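Local coordinates for quinone oxidoreductase (Coxiella burnetii, PDB 3TQH), which probably reduces quinones with NADPH, which it binds, as a member of the medium-chain dehydrogenase/reductase superfamily, at residues A[29-40]-A[109-119]. Numbering follows the deposited sequence.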
loop_
_atom_site.group_PDB
_atom_site.type_symbol
_atom_site.label_atom_id
_atom_site.label_comp_id
_atom_site.label_asym_id
_atom_site.label_seq_id
_atom_site.Cartn_x
_atom_site.Cartn_y
_atom_site.Cartn_z
ATOM N N PRO A 29 16.921 3.352 16.634
ATOM C CA PRO A 29 17.629 2.521 15.664
ATOM C C PRO A 29 19.089 2.932 15.483
ATOM O O PRO A 29 19.415 4.120 15.545
ATOM C CB PRO A 29 16.867 2.775 14.364
ATOM C CG PRO A 29 15.528 3.205 14.778
ATOM C CD PRO A 29 15.676 3.910 16.078
ATOM N N GLU A 30 19.950 1.945 15.271
ATOM C CA GLU A 30 21.309 2.201 14.820
ATOM C C GLU A 30 21.260 2.565 13.341
ATOM O O GLU A 30 20.386 2.103 12.611
ATOM C CB GLU A 30 22.186 0.966 15.024
ATOM C CG GLU A 30 22.381 0.583 16.484
ATOM C CD GLU A 30 23.009 -0.793 16.662
ATOM O OE1 GLU A 30 22.544 -1.759 16.016
ATOM O OE2 GLU A 30 23.960 -0.909 17.461
ATOM N N TYR A 31 22.182 3.408 12.903
ATOM C CA TYR A 31 22.282 3.738 11.487
ATOM C C TYR A 31 23.738 3.652 11.061
ATOM O O TYR A 31 24.638 4.070 11.793
ATOM C CB TYR A 31 21.686 5.125 11.183
ATOM C CG TYR A 31 22.278 6.253 12.002
ATOM C CD1 TYR A 31 21.719 6.620 13.220
ATOM C CD2 TYR A 31 23.401 6.949 11.557
ATOM C CE1 TYR A 31 22.262 7.646 13.977
ATOM C CE2 TYR A 31 23.951 7.978 12.306
ATOM C CZ TYR A 31 23.376 8.321 13.515
ATOM O OH TYR A 31 23.916 9.334 14.264
ATOM N N ARG A 32 23.953 3.075 9.883
ATOM C CA ARG A 32 25.279 2.977 9.276
ATOM C C ARG A 32 25.707 4.330 8.715
ATOM O O ARG A 32 24.929 5.291 8.697
ATOM C CB ARG A 32 25.274 1.946 8.139
ATOM C CG ARG A 32 25.234 0.483 8.566
ATOM C CD ARG A 32 25.390 -0.411 7.339
ATOM N NE ARG A 32 24.229 -0.293 6.452
ATOM C CZ ARG A 32 24.223 -0.530 5.139
ATOM N NH1 ARG A 32 25.330 -0.908 4.497
ATOM N NH2 ARG A 32 23.089 -0.390 4.453
ATOM N N LYS A 33 26.943 4.384 8.232
ATOM C CA LYS A 33 27.513 5.597 7.655
ATOM C C LYS A 33 26.822 6.038 6.350
ATOM O O LYS A 33 26.946 7.199 5.954
ATOM C CB LYS A 33 29.019 5.406 7.424
ATOM C CG LYS A 33 29.825 5.154 8.703
ATOM C CD LYS A 33 31.288 4.811 8.393
ATOM C CE LYS A 33 32.110 4.630 9.663
ATOM N NZ LYS A 33 33.510 4.169 9.392
ATOM N N ASN A 34 26.109 5.124 5.685
ATOM C CA ASN A 34 25.314 5.479 4.496
ATOM C C ASN A 34 23.801 5.542 4.745
ATOM O O ASN A 34 23.017 5.585 3.797
ATOM C CB ASN A 34 25.638 4.551 3.311
ATOM C CG ASN A 34 25.273 3.092 3.564
ATOM O OD1 ASN A 34 24.624 2.748 4.551
ATOM N ND2 ASN A 34 25.699 2.225 2.653
ATOM N N GLN A 35 23.401 5.564 6.015
ATOM C CA GLN A 35 21.990 5.674 6.391
ATOM C C GLN A 35 21.748 6.937 7.226
ATOM O O GLN A 35 22.676 7.704 7.487
ATOM C CB GLN A 35 21.558 4.427 7.163
ATOM C CG GLN A 35 21.682 3.142 6.365
ATOM C CD GLN A 35 21.180 1.935 7.128
ATOM O OE1 GLN A 35 20.158 1.357 6.782
ATOM N NE2 GLN A 35 21.890 1.558 8.176
HETATM N N MSE A 36 20.497 7.154 7.629
HETATM C CA MSE A 36 20.122 8.331 8.425
HETATM C C MSE A 36 19.105 7.976 9.505
HETATM O O MSE A 36 18.475 6.926 9.446
HETATM C CB MSE A 36 19.555 9.426 7.516
HETATM C CG MSE A 36 18.283 9.032 6.783
HETATM SE SE MSE A 36 17.935 10.064 5.152
HETATM C CE MSE A 36 19.647 9.804 4.252
ATOM N N LEU A 37 18.966 8.853 10.497
ATOM C CA LEU A 37 17.939 8.714 11.524
ATOM C C LEU A 37 16.869 9.778 11.301
ATOM O O LEU A 37 17.184 10.961 11.153
ATOM C CB LEU A 37 18.549 8.850 12.919
ATOM C CG LEU A 37 17.650 8.484 14.108
ATOM C CD1 LEU A 37 17.354 6.989 14.142
ATOM C CD2 LEU A 37 18.295 8.924 15.410
ATOM N N ILE A 38 15.609 9.348 11.275
ATOM C CA ILE A 38 14.473 10.213 10.974
ATOM C C ILE A 38 13.549 10.337 12.185
ATOM O O ILE A 38 13.144 9.331 12.753
ATOM C CB ILE A 38 13.613 9.638 9.819
ATOM C CG1 ILE A 38 14.468 9.295 8.589
ATOM C CG2 ILE A 38 12.515 10.624 9.433
ATOM C CD1 ILE A 38 15.140 10.482 7.955
ATOM N N LYS A 39 13.207 11.567 12.572
ATOM C CA LYS A 39 12.126 11.794 13.532
ATOM C C LYS A 39 10.797 11.643 12.787
ATOM O O LYS A 39 10.504 12.430 11.883
ATOM C CB LYS A 39 12.239 13.188 14.152
ATOM C CG LYS A 39 11.134 13.532 15.151
ATOM C CD LYS A 39 11.038 15.041 15.419
ATOM C CE LYS A 39 12.080 15.524 16.403
ATOM N NZ LYS A 39 11.735 16.868 16.967
ATOM N N VAL A 40 10.002 10.640 13.162
ATOM C CA VAL A 40 8.766 10.319 12.444
ATOM C C VAL A 40 7.614 11.257 12.810
ATOM O O VAL A 40 7.294 11.439 13.978
ATOM C CB VAL A 40 8.323 8.852 12.690
ATOM C CG1 VAL A 40 6.999 8.550 11.978
ATOM C CG2 VAL A 40 9.404 7.885 12.220
ATOM N N ALA A 109 6.517 4.000 15.142
ATOM C CA ALA A 109 7.570 4.407 16.078
ATOM C C ALA A 109 7.961 5.870 15.889
ATOM O O ALA A 109 7.669 6.476 14.866
ATOM C CB ALA A 109 8.785 3.518 15.913
ATOM N N GLU A 110 8.624 6.430 16.886
ATOM C CA GLU A 110 9.000 7.840 16.879
ATOM C C GLU A 110 10.240 8.126 16.023
ATOM O O GLU A 110 10.439 9.255 15.578
ATOM C CB GLU A 110 9.239 8.311 18.315
ATOM C CG GLU A 110 7.980 8.320 19.178
ATOM C CD GLU A 110 8.235 8.816 20.594
ATOM O OE1 GLU A 110 9.305 8.509 21.167
ATOM O OE2 GLU A 110 7.352 9.506 21.142
ATOM N N TYR A 111 11.079 7.112 15.816
ATOM C CA TYR A 111 12.281 7.240 14.987
ATOM C C TYR A 111 12.454 6.016 14.099
ATOM O O TYR A 111 12.193 4.886 14.525
ATOM C CB TYR A 111 13.536 7.414 15.850
ATOM C CG TYR A 111 13.525 8.665 16.689
ATOM C CD1 TYR A 111 14.087 9.850 16.217
ATOM C CD2 TYR A 111 12.940 8.674 17.953
ATOM C CE1 TYR A 111 14.068 11.011 16.985
ATOM C CE2 TYR A 111 12.913 9.823 18.724
ATOM C CZ TYR A 111 13.479 10.989 18.239
ATOM O OH TYR A 111 13.457 12.131 19.009
ATOM N N VAL A 112 12.897 6.244 12.866
ATOM C CA VAL A 112 13.257 5.155 11.964
ATOM C C VAL A 112 14.623 5.394 11.335
ATOM O O VAL A 112 15.088 6.529 11.233
ATOM C CB VAL A 112 12.214 4.946 10.846
ATOM C CG1 VAL A 112 10.865 4.605 11.444
ATOM C CG2 VAL A 112 12.116 6.176 9.943
ATOM N N CYS A 113 15.258 4.298 10.938
ATOM C CA CYS A 113 16.492 4.336 10.167
ATOM C C CYS A 113 16.116 4.118 8.709
ATOM O O CYS A 113 15.291 3.258 8.406
ATOM C CB CYS A 113 17.452 3.244 10.648
ATOM S SG CYS A 113 18.883 2.961 9.598
ATOM N N ALA A 114 16.709 4.897 7.810
ATOM C CA ALA A 114 16.416 4.770 6.382
ATOM C C ALA A 114 17.625 5.084 5.502
ATOM O O ALA A 114 18.524 5.839 5.886
ATOM C CB ALA A 114 15.255 5.668 6.007
ATOM N N SER A 115 17.626 4.481 4.318
ATOM C CA SER A 115 18.631 4.737 3.303
ATOM C C SER A 115 18.147 5.895 2.438
ATOM O O SER A 115 16.944 6.055 2.243
ATOM C CB SER A 115 18.836 3.485 2.445
ATOM O OG SER A 115 19.709 3.734 1.354
ATOM N N PRO A 116 19.070 6.716 1.915
ATOM C CA PRO A 116 18.641 7.767 0.982
ATOM C C PRO A 116 18.011 7.236 -0.309
ATOM O O PRO A 116 17.361 7.995 -1.031
ATOM C CB PRO A 116 19.944 8.519 0.670
ATOM C CG PRO A 116 21.044 7.588 1.064
ATOM C CD PRO A 116 20.511 6.788 2.205
ATOM N N ASP A 117 18.212 5.949 -0.594
ATOM C CA ASP A 117 17.662 5.312 -1.788
ATOM C C ASP A 117 16.180 4.988 -1.641
ATOM O O ASP A 117 15.501 4.786 -2.643
ATOM C CB ASP A 117 18.439 4.029 -2.112
ATOM C CG ASP A 117 19.919 4.295 -2.393
ATOM O OD1 ASP A 117 20.232 5.033 -3.359
ATOM O OD2 ASP A 117 20.771 3.765 -1.646
ATOM N N THR A 118 15.678 4.938 -0.406
ATOM C CA THR A 118 14.261 4.620 -0.165
ATOM C C THR A 118 13.460 5.795 0.427
ATOM O O THR A 118 12.439 5.586 1.082
ATOM C CB THR A 118 14.100 3.356 0.715
ATOM O OG1 THR A 118 14.505 3.643 2.060
ATOM C CG2 THR A 118 14.934 2.198 0.145
ATOM N N ILE A 119 13.918 7.021 0.177
ATOM C CA ILE A 119 13.165 8.224 0.549
ATOM C C ILE A 119 13.217 9.265 -0.561
ATOM O O ILE A 119 14.037 9.168 -1.468
ATOM C CB ILE A 119 13.700 8.880 1.856
ATOM C CG1 ILE A 119 15.138 9.386 1.679
ATOM C CG2 ILE A 119 13.628 7.901 3.010
ATOM C CD1 ILE A 119 15.484 10.549 2.588
#
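Strands 36-40 and 111-114 pair antiparallel in the beta-sheet of the GroES-like domain, the N-terminal fold of medium-chain dehydrogenases. The contact lies away from the NADPH site. Five backbone hydrogen bonds join the segments. M36 and A114 exchange two, and so do I38 and V112. The fifth, from V40 N to E110 O (2.8 Å), carries the pairing one residue beyond the second strand, with the donor 42° out of the carbonyl plane. Strand 36-44 is also bonded to strand 74-82, where L37 makes backbone hydrogen bonds with I80 and E81, and K39 with E78.

M36, I38, V112 and A114 share a buried, apolar face of the sheet. I38 CB packs on V112 CG2 at 3.8 Å. The other branch of the valine, CG1, meets V40 CG2 at 3.7 Å, with the two side chains at about a right angle. V79 and V95 add to the cover of I38.

C113, Y111 and L37 lie on the opposite face. There the incoming segment 29-31 folds over strand 111-114. P29 lays its ring across the backbone of Y111 to C113, and P29 CB touches C113 CB at 3.8 Å. C113 SG is anti to the backbone N (chi1 169°), which sends it toward the loop, where it meets Y31 CB at 3.9 Å. Beyond CB the Y31 side chain leads away, and its OH bonds to E81. The Y111 ring lies obliquely against K39, with CE1 4.0 Å from K39 CB. M7 of strand 6-12 covers P29 and Y111.

A type I turn from R32 to Q35 leads into the first strand. Beyond it, selenomethionine M36 bends at chi3 (53°). Its CE reaches the P116 ring, while M36 SE rests 3.6 Å from I119 CD1.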